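Local coordinates for fumarase E (Shigella flexneri 2a str. 2457T, PDB 3C8G), which probably catalyses the hydration of fumarate to (S)-malate and forms a homodimer within the MtlR/FumE family, at residues Gly65-Ile70 with Leu74-Ala79; Pro42-Asp47 with Tyr78-Met83; Thr92-Tyr97 with Thr160-Thr165; Leu13-Ala18 with His30-Gln35. All coordinates share one frame; numbering follows the deposited sequence.

Contact 1: Gly65-Ile70 with Leu74-Ala79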
loop_
_atom_site.group_PDB
_atom_site.type_symbol
_atom_site.label_atom_id
_atom_site.label_comp_id
_atom_site.label_asym_id
_atom_site.label_seq_id
_atom_site.Cartn_x
_atom_site.Cartn_y
_atom_site.Cartn_z
ATOM N N GLY B 65 0.917 7.085 7.709
ATOM C CA GLY B 65 0.232 6.710 6.476
ATOM C C GLY B 65 0.047 5.216 6.249
ATOM O O GLY B 65 0.371 4.406 7.120
ATOM N N PRO B 66 -0.470 4.835 5.065
ATOM C CA PRO B 66 -0.790 3.446 4.703
ATOM C C PRO B 66 0.431 2.519 4.565
ATOM O O PRO B 66 0.276 1.326 4.334
ATOM C CB PRO B 66 -1.473 3.603 3.340
ATOM C CG PRO B 66 -0.904 4.847 2.791
ATOM C CD PRO B 66 -0.796 5.757 3.961
ATOM N N LEU B 67 1.632 3.076 4.690
ATOM C CA LEU B 67 2.871 2.308 4.624
ATOM C C LEU B 67 3.815 2.557 5.830
ATOM O O LEU B 67 4.984 2.186 5.790
ATOM C CB LEU B 67 3.573 2.598 3.300
ATOM C CG LEU B 67 2.974 1.993 2.033
ATOM C CD1 LEU B 67 3.317 2.878 0.855
ATOM C CD2 LEU B 67 3.475 0.571 1.802
ATOM N N ASP B 68 3.301 3.184 6.893
ATOM C CA ASP B 68 4.040 3.327 8.157
ATOM C C ASP B 68 3.704 2.094 9.025
ATOM O O ASP B 68 3.227 2.207 10.162
ATOM C CB ASP B 68 3.660 4.650 8.862
ATOM C CG ASP B 68 4.749 5.170 9.825
ATOM O OD1 ASP B 68 5.736 4.441 10.133
ATOM O OD2 ASP B 68 4.602 6.333 10.280
ATOM N N ASP B 69 3.927 0.918 8.449
ATOM C CA ASP B 69 3.660 -0.358 9.096
ATOM C C ASP B 69 4.607 -1.374 8.452
ATOM O O ASP B 69 4.481 -1.672 7.265
ATOM C CB ASP B 69 2.200 -0.737 8.867
ATOM C CG ASP B 69 1.826 -2.102 9.443
ATOM O OD1 ASP B 69 1.070 -2.129 10.438
ATOM O OD2 ASP B 69 2.234 -3.152 8.895
ATOM N N ILE B 70 5.560 -1.898 9.218
ATOM C CA ILE B 70 6.575 -2.778 8.636
ATOM C C ILE B 70 6.012 -3.918 7.791
ATOM O O ILE B 70 6.584 -4.279 6.788
ATOM C CB ILE B 70 7.625 -3.283 9.682
ATOM C CG1 ILE B 70 8.939 -3.621 8.982
ATOM C CG2 ILE B 70 7.096 -4.450 10.509
ATOM C CD1 ILE B 70 10.159 -3.597 9.919
ATOM N N LEU B 74 6.777 -4.292 3.878
ATOM C CA LEU B 74 7.559 -5.449 3.432
ATOM C C LEU B 74 6.840 -6.111 2.283
ATOM O O LEU B 74 7.403 -6.314 1.205
ATOM C CB LEU B 74 7.734 -6.477 4.543
ATOM C CG LEU B 74 8.936 -6.371 5.450
ATOM C CD1 LEU B 74 8.753 -7.371 6.593
ATOM C CD2 LEU B 74 10.222 -6.621 4.665
ATOM N N ARG B 75 5.583 -6.434 2.524
ATOM C CA ARG B 75 4.767 -7.011 1.486
ATOM C C ARG B 75 4.818 -6.186 0.193
ATOM O O ARG B 75 4.939 -6.767 -0.888
ATOM C CB ARG B 75 3.355 -7.236 1.997
ATOM C CG ARG B 75 3.334 -8.412 2.939
ATOM C CD ARG B 75 1.966 -8.715 3.437
ATOM N NE ARG B 75 1.769 -8.219 4.794
ATOM C CZ ARG B 75 1.033 -8.844 5.709
ATOM N NH1 ARG B 75 0.453 -10.002 5.419
ATOM N NH2 ARG B 75 0.882 -8.321 6.908
ATOM N N LEU B 76 4.804 -4.850 0.298
ATOM C CA LEU B 76 4.868 -4.002 -0.907
ATOM C C LEU B 76 6.167 -4.259 -1.678
ATOM O O LEU B 76 6.139 -4.525 -2.875
ATOM C CB LEU B 76 4.712 -2.508 -0.576
ATOM C CG LEU B 76 3.856 -1.598 -1.468
ATOM C CD1 LEU B 76 4.514 -0.253 -1.662
ATOM C CD2 LEU B 76 3.555 -2.175 -2.806
ATOM N N ILE B 77 7.296 -4.201 -0.981
ATOM C CA ILE B 77 8.593 -4.397 -1.603
ATOM C C ILE B 77 8.692 -5.784 -2.237
ATOM O O ILE B 77 9.214 -5.925 -3.363
ATOM C CB ILE B 77 9.740 -4.226 -0.605
ATOM C CG1 ILE B 77 9.620 -2.886 0.153
ATOM C CG2 ILE B 77 11.106 -4.422 -1.314
ATOM C CD1 ILE B 77 10.673 -2.692 1.232
ATOM N N TYR B 78 8.199 -6.797 -1.518
ATOM C CA TYR B 78 8.159 -8.170 -2.029
ATOM C C TYR B 78 7.284 -8.226 -3.309
ATOM O O TYR B 78 7.778 -8.504 -4.385
ATOM C CB TYR B 78 7.697 -9.120 -0.909
ATOM C CG TYR B 78 8.145 -10.581 -1.033
ATOM C CD1 TYR B 78 9.418 -10.933 -1.485
ATOM C CD2 TYR B 78 7.285 -11.614 -0.662
ATOM C CE1 TYR B 78 9.796 -12.292 -1.608
ATOM C CE2 TYR B 78 7.659 -12.954 -0.768
ATOM C CZ TYR B 78 8.900 -13.291 -1.235
ATOM O OH TYR B 78 9.214 -14.633 -1.312
ATOM N N ALA B 79 6.006 -7.886 -3.172
ATOM C CA ALA B 79 5.041 -7.731 -4.273
ATOM C C ALA B 79 5.568 -7.128 -5.591
ATOM O O ALA B 79 5.213 -7.580 -6.687
ATOM C CB ALA B 79 3.868 -6.909 -3.778
#

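Contact 2: Pro42-Asp47 with Tyr78-Met83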
loop_
_atom_site.group_PDB
_atom_site.type_symbol
_atom_site.label_atom_id
_atom_site.label_comp_id
_atom_site.label_asym_id
_atom_site.label_seq_id
_atom_site.Cartn_x
_atom_site.Cartn_y
_atom_site.Cartn_z
ATOM N N PRO B 42 11.136 5.066 -1.100
ATOM C CA PRO B 42 11.276 5.983 -2.258
ATOM C C PRO B 42 11.823 5.330 -3.519
ATOM O O PRO B 42 11.431 5.709 -4.625
ATOM C CB PRO B 42 12.273 7.033 -1.763
ATOM C CG PRO B 42 12.090 7.040 -0.270
ATOM C CD PRO B 42 11.675 5.663 0.140
ATOM N N SER B 43 12.725 4.366 -3.329
ATOM C CA SER B 43 13.348 3.581 -4.406
ATOM C C SER B 43 12.345 2.951 -5.333
ATOM O O SER B 43 12.669 2.661 -6.481
ATOM C CB SER B 43 14.152 2.431 -3.824
ATOM O OG SER B 43 15.496 2.780 -3.769
ATOM N N LEU B 44 11.148 2.693 -4.818
ATOM C CA LEU B 44 10.149 1.981 -5.585
ATOM C C LEU B 44 9.395 2.922 -6.480
ATOM O O LEU B 44 8.612 2.499 -7.315
ATOM C CB LEU B 44 9.141 1.337 -4.650
ATOM C CG LEU B 44 9.711 0.412 -3.608
ATOM C CD1 LEU B 44 8.692 0.326 -2.480
ATOM C CD2 LEU B 44 10.008 -0.942 -4.244
ATOM N N PHE B 45 9.610 4.210 -6.276
ATOM C CA PHE B 45 8.756 5.204 -6.872
ATOM C C PHE B 45 9.533 6.183 -7.749
ATOM O O PHE B 45 10.730 6.410 -7.558
ATOM C CB PHE B 45 8.000 5.935 -5.768
ATOM C CG PHE B 45 7.144 5.034 -4.902
ATOM C CD1 PHE B 45 6.232 4.136 -5.473
ATOM C CD2 PHE B 45 7.207 5.115 -3.512
ATOM C CE1 PHE B 45 5.415 3.320 -4.667
ATOM C CE2 PHE B 45 6.384 4.307 -2.713
ATOM C CZ PHE B 45 5.490 3.414 -3.303
ATOM N N VAL B 46 8.830 6.743 -8.715
ATOM C CA VAL B 46 9.341 7.747 -9.624
ATOM C C VAL B 46 10.009 8.898 -8.859
ATOM O O VAL B 46 9.445 9.393 -7.888
ATOM C CB VAL B 46 8.163 8.242 -10.492
ATOM C CG1 VAL B 46 8.500 9.510 -11.274
ATOM C CG2 VAL B 46 7.694 7.117 -11.416
ATOM N N ASP B 47 11.216 9.295 -9.285
ATOM C CA ASP B 47 11.972 10.423 -8.677
ATOM C C ASP B 47 11.713 11.733 -9.410
ATOM O O ASP B 47 11.660 12.792 -8.795
ATOM C CB ASP B 47 13.500 10.204 -8.739
ATOM C CG ASP B 47 13.899 8.742 -8.758
ATOM O OD1 ASP B 47 13.451 7.988 -7.862
ATOM O OD2 ASP B 47 14.680 8.351 -9.662
ATOM N N TYR B 78 8.199 -6.797 -1.518
ATOM C CA TYR B 78 8.159 -8.170 -2.029
ATOM C C TYR B 78 7.284 -8.226 -3.309
ATOM O O TYR B 78 7.778 -8.504 -4.385
ATOM C CB TYR B 78 7.697 -9.120 -0.909
ATOM C CG TYR B 78 8.145 -10.581 -1.033
ATOM C CD1 TYR B 78 9.418 -10.933 -1.485
ATOM C CD2 TYR B 78 7.285 -11.614 -0.662
ATOM C CE1 TYR B 78 9.796 -12.292 -1.608
ATOM C CE2 TYR B 78 7.659 -12.954 -0.768
ATOM C CZ TYR B 78 8.900 -13.291 -1.235
ATOM O OH TYR B 78 9.214 -14.633 -1.312
ATOM N N ALA B 79 6.006 -7.886 -3.172
ATOM C CA ALA B 79 5.041 -7.731 -4.273
ATOM C C ALA B 79 5.568 -7.128 -5.591
ATOM O O ALA B 79 5.213 -7.580 -6.687
ATOM C CB ALA B 79 3.868 -6.909 -3.778
ATOM N N LEU B 80 6.402 -6.101 -5.477
ATOM C CA LEU B 80 6.993 -5.480 -6.648
ATOM C C LEU B 80 8.264 -6.200 -7.111
ATOM O O LEU B 80 8.988 -5.698 -7.980
ATOM C CB LEU B 80 7.261 -3.997 -6.391
ATOM C CG LEU B 80 6.050 -3.154 -5.990
ATOM C CD1 LEU B 80 6.471 -1.826 -5.362
ATOM C CD2 LEU B 80 5.124 -2.950 -7.171
ATOM N N GLY B 81 8.520 -7.376 -6.528
ATOM C CA GLY B 81 9.662 -8.220 -6.883
ATOM C C GLY B 81 10.977 -7.542 -6.606
ATOM O O GLY B 81 11.884 -7.590 -7.409
ATOM N N LYS B 82 11.095 -6.914 -5.452
ATOM C CA LYS B 82 12.235 -6.033 -5.234
ATOM C C LYS B 82 13.087 -6.396 -4.033
ATOM O O LYS B 82 13.952 -5.647 -3.611
ATOM C CB LYS B 82 11.793 -4.566 -5.242
ATOM C CG LYS B 82 11.556 -4.064 -6.664
ATOM C CD LYS B 82 11.789 -2.575 -6.738
ATOM C CE LYS B 82 12.097 -2.134 -8.143
ATOM N NZ LYS B 82 11.087 -2.643 -9.110
HETATM N N MSE B 83 12.849 -7.600 -3.541
HETATM C CA MSE B 83 13.530 -8.156 -2.389
HETATM C C MSE B 83 13.459 -9.665 -2.579
HETATM O O MSE B 83 12.414 -10.166 -3.006
HETATM C CB MSE B 83 12.766 -7.734 -1.147
HETATM C CG MSE B 83 13.013 -8.545 0.091
HETATM SE SE MSE B 83 11.965 -7.750 1.534
HETATM C CE MSE B 83 13.211 -6.312 2.031
#

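Contact 3: Thr92-Tyr97 with Thr160-Thr165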
loop_
_atom_site.group_PDB
_atom_site.type_symbol
_atom_site.label_atom_id
_atom_site.label_comp_id
_atom_site.label_asym_id
_atom_site.label_seq_id
_atom_site.Cartn_x
_atom_site.Cartn_y
_atom_site.Cartn_z
ATOM N N THR B 92 10.351 -10.404 8.071
ATOM C CA THR B 92 9.075 -10.933 8.533
ATOM C C THR B 92 9.249 -11.643 9.882
ATOM O O THR B 92 8.532 -11.348 10.829
ATOM C CB THR B 92 8.460 -11.849 7.467
ATOM O OG1 THR B 92 8.176 -11.040 6.328
ATOM C CG2 THR B 92 7.148 -12.468 7.937
ATOM N N HIS B 93 10.235 -12.527 9.993
ATOM C CA HIS B 93 10.443 -13.208 11.265
ATOM C C HIS B 93 10.714 -12.237 12.400
ATOM O O HIS B 93 10.158 -12.394 13.477
ATOM C CB HIS B 93 11.511 -14.294 11.177
ATOM C CG HIS B 93 11.065 -15.514 10.421
ATOM N ND1 HIS B 93 9.776 -16.007 10.486
ATOM C CD2 HIS B 93 11.740 -16.344 9.586
ATOM C CE1 HIS B 93 9.677 -17.083 9.729
ATOM N NE2 HIS B 93 10.858 -17.319 9.187
ATOM N N PHE B 94 11.541 -11.225 12.170
ATOM C CA PHE B 94 11.787 -10.225 13.230
ATOM C C PHE B 94 10.494 -9.521 13.591
ATOM O O PHE B 94 10.321 -9.108 14.727
ATOM C CB PHE B 94 12.827 -9.168 12.819
ATOM C CG PHE B 94 14.234 -9.494 13.241
ATOM C CD1 PHE B 94 15.021 -10.381 12.491
ATOM C CD2 PHE B 94 14.784 -8.900 14.357
ATOM C CE1 PHE B 94 16.284 -10.689 12.851
ATOM C CE2 PHE B 94 16.096 -9.187 14.728
ATOM C CZ PHE B 94 16.842 -10.082 13.973
ATOM N N SER B 95 9.577 -9.392 12.631
ATOM C CA SER B 95 8.345 -8.643 12.894
ATOM C C SER B 95 7.348 -9.517 13.641
ATOM O O SER B 95 6.736 -9.096 14.637
ATOM C CB SER B 95 7.728 -8.086 11.610
ATOM O OG SER B 95 6.674 -7.191 11.937
ATOM N N GLN B 96 7.198 -10.741 13.175
ATOM C CA GLN B 96 6.359 -11.692 13.871
ATOM C C GLN B 96 6.758 -11.903 15.339
ATOM O O GLN B 96 5.890 -11.927 16.216
ATOM C CB GLN B 96 6.362 -13.007 13.127
ATOM C CG GLN B 96 5.986 -12.862 11.654
ATOM C CD GLN B 96 5.848 -14.216 10.998
ATOM O OE1 GLN B 96 6.632 -15.135 11.277
ATOM N NE2 GLN B 96 4.834 -14.363 10.140
ATOM N N TYR B 97 8.059 -12.007 15.607
ATOM C CA TYR B 97 8.570 -12.140 16.978
ATOM C C TYR B 97 8.409 -10.881 17.868
ATOM O O TYR B 97 8.106 -11.003 19.062
ATOM C CB TYR B 97 10.022 -12.646 16.967
ATOM C CG TYR B 97 10.490 -13.249 18.281
ATOM C CD1 TYR B 97 11.847 -13.263 18.615
ATOM C CD2 TYR B 97 9.582 -13.784 19.195
ATOM C CE1 TYR B 97 12.286 -13.796 19.825
ATOM C CE2 TYR B 97 10.006 -14.335 20.392
ATOM C CZ TYR B 97 11.364 -14.342 20.713
ATOM O OH TYR B 97 11.797 -14.895 21.912
ATOM N N THR B 160 22.433 -9.094 16.486
ATOM C CA THR B 160 22.958 -7.824 16.015
ATOM C C THR B 160 23.492 -7.974 14.604
ATOM O O THR B 160 23.119 -7.207 13.712
ATOM C CB THR B 160 23.988 -7.258 16.947
ATOM O OG1 THR B 160 23.346 -7.026 18.197
ATOM C CG2 THR B 160 24.512 -5.959 16.418
ATOM N N LEU B 161 24.322 -8.983 14.381
ATOM C CA LEU B 161 24.759 -9.304 13.010
ATOM C C LEU B 161 23.568 -9.349 12.047
ATOM O O LEU B 161 23.641 -8.801 10.935
ATOM C CB LEU B 161 25.561 -10.613 12.990
ATOM C CG LEU B 161 26.418 -11.117 11.805
ATOM C CD1 LEU B 161 25.597 -12.013 10.831
ATOM C CD2 LEU B 161 27.174 -9.986 11.075
ATOM N N ALA B 162 22.464 -9.960 12.483
ATOM C CA ALA B 162 21.290 -10.137 11.601
ATOM C C ALA B 162 20.608 -8.822 11.196
ATOM O O ALA B 162 20.196 -8.676 10.044
ATOM C CB ALA B 162 20.275 -11.085 12.208
ATOM N N VAL B 163 20.474 -7.871 12.121
ATOM C CA VAL B 163 19.812 -6.645 11.708
ATOM C C VAL B 163 20.765 -5.836 10.835
ATOM O O VAL B 163 20.387 -5.290 9.794
ATOM C CB VAL B 163 19.125 -5.830 12.869
ATOM C CG1 VAL B 163 18.934 -6.679 14.102
ATOM C CG2 VAL B 163 19.843 -4.585 13.177
ATOM N N THR B 164 22.014 -5.822 11.259
ATOM C CA THR B 164 23.076 -5.103 10.610
ATOM C C THR B 164 23.260 -5.567 9.149
ATOM O O THR B 164 23.520 -4.738 8.269
ATOM C CB THR B 164 24.350 -5.248 11.471
ATOM O OG1 THR B 164 25.025 -3.989 11.586
ATOM C CG2 THR B 164 25.280 -6.333 10.975
ATOM N N THR B 165 23.086 -6.872 8.892
ATOM C CA THR B 165 23.235 -7.405 7.534
ATOM C C THR B 165 21.958 -7.211 6.701
ATOM O O THR B 165 22.017 -7.090 5.477
ATOM C CB THR B 165 23.754 -8.887 7.494
ATOM O OG1 THR B 165 22.773 -9.743 8.043
ATOM C CG2 THR B 165 25.009 -9.061 8.332
#

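Contact 4: Leu13-Ala18 with His30-Gln35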
loop_
_atom_site.group_PDB
_atom_site.type_symbol
_atom_site.label_atom_id
_atom_site.label_comp_id
_atom_site.label_asym_id
_atom_site.label_seq_id
_atom_site.Cartn_x
_atom_site.Cartn_y
_atom_site.Cartn_z
ATOM N N LEU B 13 24.667 0.012 15.929
ATOM C CA LEU B 13 25.402 -0.828 16.871
ATOM C C LEU B 13 25.366 -0.287 18.296
ATOM O O LEU B 13 25.292 -1.070 19.243
ATOM C CB LEU B 13 26.856 -1.008 16.417
ATOM C CG LEU B 13 27.279 -2.205 15.549
ATOM C CD1 LEU B 13 27.812 -3.419 16.366
ATOM C CD2 LEU B 13 26.155 -2.617 14.604
ATOM N N GLU B 14 25.433 1.038 18.457
ATOM C CA GLU B 14 25.398 1.640 19.804
ATOM C C GLU B 14 24.041 1.361 20.438
ATOM O O GLU B 14 23.964 0.860 21.572
ATOM C CB GLU B 14 25.727 3.156 19.798
ATOM C CG GLU B 14 25.145 3.958 21.009
ATOM C CD GLU B 14 26.022 5.134 21.518
ATOM O OE1 GLU B 14 27.163 5.334 21.027
ATOM O OE2 GLU B 14 25.566 5.857 22.440
ATOM N N GLN B 15 22.985 1.663 19.687
ATOM C CA GLN B 15 21.632 1.447 20.149
ATOM C C GLN B 15 21.394 -0.011 20.537
ATOM O O GLN B 15 20.882 -0.276 21.615
ATOM C CB GLN B 15 20.635 1.887 19.089
ATOM C CG GLN B 15 20.320 3.359 19.106
ATOM C CD GLN B 15 19.396 3.761 17.970
ATOM O OE1 GLN B 15 18.270 3.268 17.847
ATOM N NE2 GLN B 15 19.869 4.662 17.130
ATOM N N LEU B 16 21.772 -0.957 19.673
ATOM C CA LEU B 16 21.507 -2.372 19.941
ATOM C C LEU B 16 22.371 -2.917 21.042
ATOM O O LEU B 16 21.906 -3.716 21.842
ATOM C CB LEU B 16 21.671 -3.235 18.696
ATOM C CG LEU B 16 20.548 -3.103 17.674
ATOM C CD1 LEU B 16 21.096 -3.615 16.361
ATOM C CD2 LEU B 16 19.237 -3.828 18.083
ATOM N N ASP B 17 23.626 -2.486 21.103
ATOM C CA ASP B 17 24.469 -2.960 22.181
ATOM C C ASP B 17 23.967 -2.394 23.523
ATOM O O ASP B 17 24.104 -3.044 24.558
ATOM C CB ASP B 17 25.959 -2.689 21.929
ATOM C CG ASP B 17 26.891 -3.643 22.745
ATOM O OD1 ASP B 17 27.036 -4.824 22.344
ATOM O OD2 ASP B 17 27.484 -3.200 23.778
ATOM N N ALA B 18 23.332 -1.223 23.492
ATOM C CA ALA B 18 22.709 -0.647 24.696
ATOM C C ALA B 18 21.503 -1.420 25.300
ATOM O O ALA B 18 21.022 -1.061 26.373
ATOM C CB ALA B 18 22.339 0.817 24.457
ATOM N N HIS B 30 13.113 -3.649 15.865
ATOM C CA HIS B 30 11.933 -3.444 15.031
ATOM C C HIS B 30 11.944 -1.994 14.543
ATOM O O HIS B 30 11.784 -1.717 13.360
ATOM C CB HIS B 30 10.653 -3.816 15.803
ATOM C CG HIS B 30 9.416 -3.153 15.297
ATOM N ND1 HIS B 30 9.019 -1.893 15.715
ATOM C CD2 HIS B 30 8.482 -3.567 14.407
ATOM C CE1 HIS B 30 7.892 -1.564 15.103
ATOM N NE2 HIS B 30 7.545 -2.564 14.305
ATOM N N SER B 31 12.206 -1.076 15.457
ATOM C CA SER B 31 12.248 0.360 15.151
ATOM C C SER B 31 13.284 0.717 14.084
ATOM O O SER B 31 12.990 1.469 13.146
ATOM C CB SER B 31 12.519 1.141 16.439
ATOM O OG SER B 31 12.377 2.535 16.249
ATOM N N ILE B 32 14.489 0.176 14.233
ATOM C CA ILE B 32 15.556 0.328 13.256
ATOM C C ILE B 32 15.221 -0.331 11.903
ATOM O O ILE B 32 15.574 0.190 10.841
ATOM C CB ILE B 32 16.861 -0.243 13.826
ATOM C CG1 ILE B 32 17.337 0.628 15.001
ATOM C CG2 ILE B 32 17.931 -0.384 12.730
ATOM C CD1 ILE B 32 18.502 0.036 15.822
ATOM N N LEU B 33 14.538 -1.469 11.939
ATOM C CA LEU B 33 14.172 -2.133 10.711
ATOM C C LEU B 33 13.069 -1.356 9.958
ATOM O O LEU B 33 13.117 -1.221 8.730
ATOM C CB LEU B 33 13.761 -3.583 10.972
ATOM C CG LEU B 33 14.873 -4.559 11.397
ATOM C CD1 LEU B 33 14.272 -5.938 11.703
ATOM C CD2 LEU B 33 16.022 -4.658 10.352
ATOM N N LEU B 34 12.087 -0.844 10.690
ATOM C CA LEU B 34 11.003 -0.095 10.072
ATOM C C LEU B 34 11.619 1.110 9.371
ATOM O O LEU B 34 11.332 1.358 8.193
ATOM C CB LEU B 34 9.997 0.382 11.132
ATOM C CG LEU B 34 8.483 0.545 10.901
ATOM C CD1 LEU B 34 7.924 1.578 11.873
ATOM C CD2 LEU B 34 8.142 0.929 9.482
ATOM N N GLN B 35 12.486 1.843 10.080
ATOM C CA GLN B 35 13.120 2.999 9.456
ATOM C C GLN B 35 14.057 2.642 8.304
ATOM O O GLN B 35 14.069 3.345 7.292
ATOM C CB GLN B 35 13.746 3.973 10.474
ATOM C CG GLN B 35 12.950 5.370 10.597
ATOM C CD GLN B 35 11.412 5.219 10.839
ATOM O OE1 GLN B 35 10.600 5.514 9.953
ATOM N NE2 GLN B 35 11.033 4.736 12.034
#

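Contact 1: Gly65-Ile70 with Leu74-Ala79
Leu74 closes the first turn of helix 70-79, its backbone N donating to Ile70 O over 2.9 Å with an N-H...O angle of 149°. Its side chain leans back over that same carbonyl, CB lying 3.3 Å from Ile70 O, while CD1 meets Ile70 CG1 more loosely at 4.5 Å. Both residues also pack against helix 85-103, Leu74 on Ile91 and Ile70 on Ser95. At Arg75 the guanidinium approaches Asp69, but NH2 stays 5.7 Å from OD2, too far for a salt bridge. Asp69 has another task as N-cap of the helix, its OD2 accepting from Val72 N. Leu76 then turns to the type I turn of Gly65-Asp68, where its CD1 meets Leu67 CD2 at 3.7 Å. The two leucines cross at about a right angle; Leu67 has CG anti to its carbonyl carbon (chi1 -73°), and CD2 is the branch that makes the closer approach. The contact is thus divided by chemistry: the helix start is fixed by directional bonds to backbone N-H groups, whereas the preceding turn is held to the helix flank by buried apolar leucine packing.

Contact 2: Pro42-Asp47 with Tyr78-Met83
Leu44 and Lys82 run past each other in opposite directions, and the closest approach is between Leu44 CD2 and the aliphatic CD of Lys82, 3.5 Å apart. Leu80 meets the same methyl from another angle: its CD1 is 3.8 Å from Leu44 CD2, the two leucines lying at a slant to one another. Every close approach across the two segments is made by this one branch of Leu44. With CG anti to the carbonyl carbon (chi1 -56°) and chi2 at 158°, CD2 is carried toward both partners. The base of the same residue is used differently, since Leu44 CB sits 4.0 Å above the centre of the Phe45 ring, over one face; that ring in turn packs on Leu76 of helix 70-79. On the other segment the chain leaves its helix through a Schellman motif, with Gly81 at positive phi as the C-prime residue and Lys82 N turned back to Ile77 O. Leu80, the first residue past the helix, and Lys82, just beyond the glycine, both point toward the 3-10 segment that ends at Leu44. Lys82 meets the leucine through CD and, less closely, CB; the bend at its last torsion (chi4 51°) affects only where NZ lies. Around the site, Leu80 touches the backbone of the other subunit and Phe45 packs on one of its apolar side chains. With no hydrogen bond between the segments, the helix end and the loop are joined by alkyl packing alone, a partly exposed patch in which a lysine contributes its hydrocarbon stem while its ammonium group stays out of the contact.

Contact 3: Thr92-Tyr97 with Thr160-Thr165
Phe94 and Val163 join two helices of this all-helical fold, 85-103 and 158-166, by plain apolar helix-helix packing close to the centre of the chain. The outer end of the Phe94 ring does the touching. CE2 lies 3.8 Å from Val163 CG1, the two side chains crossing at about a right angle, and CZ lies 4.0 Å from Ala162 CB. The alanine methyl meets the ring at its edge, near the ring plane. A chi2 of 81° sets the Phe94 ring across the plane of its CA, CB and CG, which turns CE1 to Ala162 and CE2 to Val163; CZ, on the ring axis, borders both. In the next shell, Phe118 of helix 113-120 makes an edge-to-face pair with Phe94, and Met26 packs on it as well. Ala162 is backed by Val122, Ser124 and Ile125, whereas Val163 rests on Leu16 of helix 9-17. Further out, polar groups are satisfied within their own helices or by neighbours: Ser95 OG bonds Asp71 OD1, and Thr92 OG1 bonds Tyr88 O. Next to Ala162, Leu161 O accepts two bonds from the residue one turn on, from Thr165 N and, at 3.2 Å, from Thr165 OG1, which reach it from opposite faces of its carbonyl plane.

Contact 4: Leu13-Ala18 with His30-Gln35
Gln15 meets Ile32 with its carboxamide, whose NE2 is hydrogen-bonded to Asp11 OD2 one turn earlier in helix 9-17. That bond probably helps to set the turn of the amide, in which OE1 lies against the isoleucine, 3.8 Å from Ile32 CD1 and 4.0 Å from Ile32 CG1. Neither distance is a polar bond; the oxygen simply rests on the alkyl surface. Ile32 of helix 29-40 supplies the side chain on which both partners converge. Its CG1 is anti to the carbonyl carbon (chi1 -68°) and the chain continues extended (chi2 170°), which carries CD1 out between Gln15 and Leu16. Leu16 comes to the same methyl on the side next to the protein interior, its CG 4.2 Å from Ile32 CD1, with the two side chains oblique to each other. Leu16 also packs on Val163 of helix 158-166, and Ile32 is further enclosed by Leu7 and Leu167, so the place where helices 9-17 and 29-40 meet is also bordered by the C-terminal part of the chain. The closest pair of CA atoms, those of Gln15 and Ile32, is 9.3 Å apart, a spacing spanned wholly by side chains. There is no hydrogen bond across the pair of segments. The chemistry is that of a boundary: a buried leucine and isoleucine form the apolar side of the contact, while the partly exposed glutamine borders it, keeping its amide N-H on an aspartate of its own helix and offering the isoleucine only weak van der Waals contact through OE1.

Contacts 1 and 2 share Tyr78 and Ala79 at the end of helix 70-79, their centres 10 Å apart, and they join where Leu76 CD1 lies 4.1 Å from Phe45 CZ and Leu74 CD2 lies 3.8 Å from Met83 SE. Contact 3 reaches contact 4 directly, Phe94 CB lying 3.7 Å from Leu33 CD1. Ile70 of contact 1 links the two groups, as its CD1 is 3.7 Å from Leu33 C and its CG2 also touches Ser95. Contact 2 touches neither contact 3 nor contact 4, its nearest atoms being about 7 and 8 Å away. The other subunit reaches contacts 1 and 2, whereas contacts 3 and 4 are packed within the chain.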